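Local coordinates for kinesin-like protein Nod (Drosophila melanogaster, PDB 3DC4), which binds and hydrolyses ATP through its kinesin motor domain, associates with microtubule plus ends, and is required for segregating non-exchange chromosomes in meiosis, at residues L82-V87 with L132-E137; H197-G202 with A222-H227. All blocks are in the same frame, centred on the assembly; numbering follows the deposited sequence.

After the N-terminal strands and helix 75-82, the chain runs through helix 84-92, strand 96-101 and the nucleotide-binding loop before helix 127-141 returns to residues 82-87, closing the loop of contact 1. Contact 2 opens only afterwards: helix 192-204 is followed by strand 220-229, and the two meet across this shorter loop. The contacts are in series, neither nested nor crossed. Their centres lie about 17 Å apart, yet helix 127-141 of contact 1 also packs on strand 220-229 of contact 2: Ile135 CD1 lies 3.6 Å from Ile226 CG2, and Leu132 CB touches Ile226 CD1. Contact 1 thus joins two helices, contact 2 sets helix 192-204 on the central sheet, and Ile226 connects them.

Contact 1: residues L82-V87 with L132-E137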
loop_
_atom_site.group_PDB
_atom_site.type_symbol
_atom_site.label_atom_id
_atom_site.label_comp_id
_atom_site.label_asym_id
_atom_site.label_seq_id
_atom_site.Cartn_x
_atom_site.Cartn_y
_atom_site.Cartn_z
ATOM N N LEU A 82 -11.566 -3.225 -1.826
ATOM C CA LEU A 82 -10.181 -3.311 -2.237
ATOM C C LEU A 82 -9.213 -4.148 -1.427
ATOM O O LEU A 82 -8.322 -4.790 -1.992
ATOM C CB LEU A 82 -9.629 -1.893 -2.343
ATOM C CG LEU A 82 -8.259 -1.743 -2.995
ATOM C CD1 LEU A 82 -8.375 -2.092 -4.478
ATOM C CD2 LEU A 82 -7.773 -0.319 -2.809
ATOM N N ILE A 83 -9.380 -4.168 -0.112
ATOM C CA ILE A 83 -8.433 -4.885 0.724
ATOM C C ILE A 83 -8.908 -6.187 1.346
ATOM O O ILE A 83 -8.157 -7.156 1.392
ATOM C CB ILE A 83 -7.919 -3.938 1.830
ATOM C CG1 ILE A 83 -7.389 -2.651 1.189
ATOM C CG2 ILE A 83 -6.823 -4.610 2.643
ATOM C CD1 ILE A 83 -6.110 -2.826 0.354
ATOM N N LEU A 84 -10.149 -6.219 1.813
ATOM C CA LEU A 84 -10.681 -7.425 2.436
ATOM C C LEU A 84 -10.345 -8.699 1.653
ATOM O O LEU A 84 -9.918 -9.696 2.240
ATOM C CB LEU A 84 -12.200 -7.308 2.622
ATOM C CG LEU A 84 -12.844 -8.528 3.286
ATOM C CD1 LEU A 84 -12.276 -8.718 4.688
ATOM C CD2 LEU A 84 -14.354 -8.347 3.338
ATOM N N PRO A 85 -10.517 -8.683 0.319
ATOM C CA PRO A 85 -10.207 -9.876 -0.480
ATOM C C PRO A 85 -8.772 -10.373 -0.289
ATOM O O PRO A 85 -8.504 -11.567 -0.393
ATOM C CB PRO A 85 -10.466 -9.413 -1.912
ATOM C CG PRO A 85 -11.597 -8.436 -1.727
ATOM C CD PRO A 85 -11.114 -7.636 -0.527
ATOM N N LEU A 86 -7.854 -9.455 -0.006
ATOM C CA LEU A 86 -6.454 -9.820 0.191
ATOM C C LEU A 86 -6.219 -10.540 1.513
ATOM O O LEU A 86 -5.249 -11.281 1.655
ATOM C CB LEU A 86 -5.567 -8.578 0.141
ATOM C CG LEU A 86 -5.538 -7.797 -1.173
ATOM C CD1 LEU A 86 -4.630 -6.589 -1.013
ATOM C CD2 LEU A 86 -5.051 -8.697 -2.310
ATOM N N VAL A 87 -7.106 -10.330 2.479
ATOM C CA VAL A 87 -6.935 -10.961 3.778
ATOM C C VAL A 87 -6.860 -12.477 3.663
ATOM O O VAL A 87 -5.994 -13.103 4.270
ATOM C CB VAL A 87 -8.055 -10.553 4.749
ATOM C CG1 VAL A 87 -7.900 -11.293 6.076
ATOM C CG2 VAL A 87 -7.990 -9.055 4.995
ATOM N N LEU A 132 -6.091 -5.550 10.139
ATOM C CA LEU A 132 -5.637 -6.266 11.325
ATOM C C LEU A 132 -6.823 -6.902 12.044
ATOM O O LEU A 132 -6.736 -8.031 12.534
ATOM C CB LEU A 132 -4.894 -5.313 12.266
ATOM C CG LEU A 132 -4.335 -5.954 13.544
ATOM C CD1 LEU A 132 -3.296 -7.016 13.174
ATOM C CD2 LEU A 132 -3.695 -4.871 14.412
ATOM N N GLY A 133 -7.936 -6.175 12.099
ATOM C CA GLY A 133 -9.129 -6.695 12.743
ATOM C C GLY A 133 -9.601 -7.992 12.108
ATOM O O GLY A 133 -9.864 -8.959 12.815
ATOM N N ASP A 134 -9.701 -8.022 10.779
ATOM C CA ASP A 134 -10.147 -9.226 10.081
ATOM C C ASP A 134 -9.119 -10.355 10.136
ATOM O O ASP A 134 -9.474 -11.532 10.069
ATOM C CB ASP A 134 -10.499 -8.902 8.621
ATOM C CG ASP A 134 -11.822 -8.151 8.491
ATOM O OD1 ASP A 134 -12.829 -8.618 9.069
ATOM O OD2 ASP A 134 -11.863 -7.101 7.809
ATOM N N ILE A 135 -7.845 -9.994 10.248
ATOM C CA ILE A 135 -6.782 -10.984 10.339
ATOM C C ILE A 135 -6.918 -11.721 11.670
ATOM O O ILE A 135 -6.894 -12.952 11.708
ATOM C CB ILE A 135 -5.399 -10.314 10.256
ATOM C CG1 ILE A 135 -5.159 -9.815 8.826
ATOM C CG2 ILE A 135 -4.300 -11.296 10.669
ATOM C CD1 ILE A 135 -3.929 -8.951 8.684
ATOM N N PHE A 136 -7.078 -10.972 12.757
ATOM C CA PHE A 136 -7.224 -11.583 14.073
ATOM C C PHE A 136 -8.451 -12.485 14.102
ATOM O O PHE A 136 -8.392 -13.624 14.567
ATOM C CB PHE A 136 -7.376 -10.518 15.170
ATOM C CG PHE A 136 -6.093 -9.808 15.539
ATOM C CD1 PHE A 136 -4.873 -10.479 15.546
ATOM C CD2 PHE A 136 -6.122 -8.478 15.945
ATOM C CE1 PHE A 136 -3.704 -9.833 15.952
ATOM C CE2 PHE A 136 -4.957 -7.825 16.354
ATOM C CZ PHE A 136 -3.749 -8.502 16.359
ATOM N N GLU A 137 -9.567 -11.967 13.600
ATOM C CA GLU A 137 -10.815 -12.717 13.587
ATOM C C GLU A 137 -10.691 -14.072 12.898
ATOM O O GLU A 137 -11.119 -15.094 13.435
ATOM C CB GLU A 137 -11.903 -11.884 12.912
ATOM C CG GLU A 137 -13.251 -12.562 12.840
ATOM C CD GLU A 137 -14.334 -11.612 12.382
ATOM O OE1 GLU A 137 -14.569 -10.603 13.083
ATOM O OE2 GLU A 137 -14.944 -11.868 11.322
#
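Asp134 meets Leu84 where helix 127-141 passes Leu84 and Val87. The side chains of Asp134 and Leu84 cross at about a right angle, and the methyl CD1 of Leu84 comes within 3.5 Å of the carboxylate oxygen OD2 of Asp134. With CG opposite the backbone N (chi1 -179°), Leu84 presents its CD1 branch to the carboxylate. The same OD2 is hydrogen-bonded to the hydroxyl of Tyr79, on the preceding helix 75-82, so the carboxylate is held from outside the pair while the leucine methyl lies against it. Asp134 also approaches Val87 loosely, its carbonyl O 4.3 Å from Val87 CG1, with Asp134 CB nearly as close to that methyl.

One residue on, Ile135 brings its CG1 to 4.2 Å from the same Val87 CG1, the two side chains meeting at a slant. Here the two segments have their nearest CA atoms, those of Val87 and Ile135, 6.6 Å apart. Arg138, a turn after Asp134, lies against both Leu84 and Val87 and continues the helix-to-helix packing of this part of the kinesin motor domain.

The chemistry is that of an apolar seam with one polar border: branched aliphatic groups fill the inner side, and the Tyr79 bond satisfies a carboxylate oxygen that the leucine methyl cannot.

Contact 2: residues H197-G202 with A222-H227; sequences HILELG and AIVTIH
With chi1 at 75°, Ile198 tucks its CG1 between its own backbone N and carbonyl carbon, and chi2 of 99°, well away from a staggered value, then brings CD1 up against the strand. Val224 answers with CG1 turned opposite its backbone N, and the two side chains meet tip to tip, Ile198 CD1 to Val224 CG1 at 4.1 Å. The other valine methyl is taken by the next residue of the helix: Leu199 CD2 reaches Val224 CG2, also at 4.1 Å, from a side chain lying at about a right angle to the valine. One branched residue is therefore shared by two neighbours on helix 192-204, a methyl for each.

This is helix-on-sheet packing in the P-loop kinesin motor fold, with helix 192-204 lying over one face of the central mixed sheet at strand 220-229. That strand runs antiparallel to both 151-160 and 234-241, and the backbone of Val224 is hydrogen-bonded to that of Ile239. Phe156 on strand 151-160, Leu128 on helix 127-141 and the loop residue Met114 also touch Val224, adding further apolar neighbours to the valine. The nucleotide site lies farther off, the bound magnesium ion being about 11 Å from the Val224 side chain.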
loop_
_atom_site.group_PDB
_atom_site.type_symbol
_atom_site.label_atom_id
_atom_site.label_comp_id
_atom_site.label_asym_id
_atom_site.label_seq_id
_atom_site.Cartn_x
_atom_site.Cartn_y
_atom_site.Cartn_z
ATOM N N HIS A 197 0.190 1.282 19.507
ATOM C CA HIS A 197 1.520 1.491 20.070
ATOM C C HIS A 197 2.595 1.608 18.992
ATOM O O HIS A 197 3.373 2.565 18.993
ATOM C CB HIS A 197 1.877 0.346 21.024
ATOM C CG HIS A 197 3.296 0.377 21.506
ATOM N ND1 HIS A 197 3.797 1.403 22.276
ATOM C CD2 HIS A 197 4.320 -0.492 21.325
ATOM C CE1 HIS A 197 5.069 1.165 22.551
ATOM N NE2 HIS A 197 5.410 0.023 21.985
ATOM N N ILE A 198 2.641 0.642 18.073
ATOM C CA ILE A 198 3.655 0.670 17.023
ATOM C C ILE A 198 3.516 1.887 16.116
ATOM O O ILE A 198 4.518 2.444 15.661
ATOM C CB ILE A 198 3.650 -0.634 16.153
ATOM C CG1 ILE A 198 2.464 -0.650 15.186
ATOM C CG2 ILE A 198 3.625 -1.856 17.050
ATOM C CD1 ILE A 198 2.831 -0.224 13.764
ATOM N N LEU A 199 2.283 2.313 15.855
ATOM C CA LEU A 199 2.070 3.478 15.002
ATOM C C LEU A 199 2.505 4.754 15.708
ATOM O O LEU A 199 3.098 5.643 15.098
ATOM C CB LEU A 199 0.601 3.591 14.592
ATOM C CG LEU A 199 0.113 2.550 13.588
ATOM C CD1 LEU A 199 -1.357 2.784 13.278
ATOM C CD2 LEU A 199 0.954 2.656 12.313
ATOM N N GLU A 200 2.210 4.832 17.001
ATOM C CA GLU A 200 2.578 5.996 17.794
ATOM C C GLU A 200 4.098 6.041 17.948
ATOM O O GLU A 200 4.724 7.091 17.781
ATOM C CB GLU A 200 1.914 5.923 19.173
ATOM C CG GLU A 200 2.189 7.116 20.073
ATOM C CD GLU A 200 1.537 6.969 21.439
ATOM O OE1 GLU A 200 0.287 6.941 21.504
ATOM O OE2 GLU A 200 2.274 6.876 22.450
ATOM N N LEU A 201 4.687 4.890 18.259
ATOM C CA LEU A 201 6.132 4.792 18.427
ATOM C C LEU A 201 6.841 5.157 17.132
ATOM O O LEU A 201 7.774 5.963 17.125
ATOM C CB LEU A 201 6.518 3.370 18.838
ATOM C CG LEU A 201 8.013 3.046 18.902
ATOM C CD1 LEU A 201 8.670 3.838 20.025
ATOM C CD2 LEU A 201 8.197 1.556 19.125
ATOM N N GLY A 202 6.391 4.559 16.036
ATOM C CA GLY A 202 6.997 4.829 14.747
ATOM C C GLY A 202 6.858 6.278 14.322
ATOM O O GLY A 202 7.790 6.866 13.772
ATOM N N ALA A 222 6.329 5.667 3.934
ATOM C CA ALA A 222 6.113 4.796 5.083
ATOM C C ALA A 222 5.623 3.433 4.639
ATOM O O ALA A 222 4.805 3.318 3.726
ATOM C CB ALA A 222 5.122 5.421 6.041
ATOM N N ILE A 223 6.137 2.403 5.301
ATOM C CA ILE A 223 5.761 1.036 4.995
ATOM C C ILE A 223 5.487 0.285 6.289
ATOM O O ILE A 223 6.416 -0.088 7.013
ATOM C CB ILE A 223 6.883 0.315 4.232
ATOM C CG1 ILE A 223 7.178 1.077 2.932
ATOM C CG2 ILE A 223 6.473 -1.125 3.936
ATOM C CD1 ILE A 223 8.518 0.746 2.293
ATOM N N VAL A 224 4.213 0.100 6.605
ATOM C CA VAL A 224 3.842 -0.638 7.802
ATOM C C VAL A 224 3.425 -2.009 7.302
ATOM O O VAL A 224 2.544 -2.140 6.450
ATOM C CB VAL A 224 2.674 0.029 8.556
ATOM C CG1 VAL A 224 2.269 -0.826 9.740
ATOM C CG2 VAL A 224 3.091 1.405 9.034
ATOM N N THR A 225 4.084 -3.032 7.817
ATOM C CA THR A 225 3.797 -4.386 7.394
ATOM C C THR A 225 3.251 -5.260 8.501
ATOM O O THR A 225 3.817 -5.332 9.595
ATOM C CB THR A 225 5.060 -5.056 6.827
ATOM O OG1 THR A 225 5.469 -4.357 5.649
ATOM C CG2 THR A 225 4.796 -6.516 6.485
ATOM N N ILE A 226 2.129 -5.902 8.198
ATOM C CA ILE A 226 1.508 -6.832 9.119
ATOM C C ILE A 226 2.070 -8.184 8.701
ATOM O O ILE A 226 1.864 -8.627 7.568
ATOM C CB ILE A 226 -0.023 -6.832 8.967
ATOM C CG1 ILE A 226 -0.586 -5.504 9.475
ATOM C CG2 ILE A 226 -0.629 -8.008 9.726
ATOM C CD1 ILE A 226 -2.110 -5.396 9.381
ATOM N N HIS A 227 2.805 -8.815 9.613
ATOM C CA HIS A 227 3.422 -10.111 9.357
ATOM C C HIS A 227 2.620 -11.237 9.990
ATOM O O HIS A 227 2.233 -11.162 11.157
ATOM C CB HIS A 227 4.839 -10.154 9.937
ATOM C CG HIS A 227 5.768 -9.120 9.379
ATOM N ND1 HIS A 227 6.694 -9.404 8.398
ATOM C CD2 HIS A 227 5.927 -7.808 9.678
ATOM C CE1 HIS A 227 7.385 -8.312 8.117
ATOM N NE2 HIS A 227 6.940 -7.329 8.880
#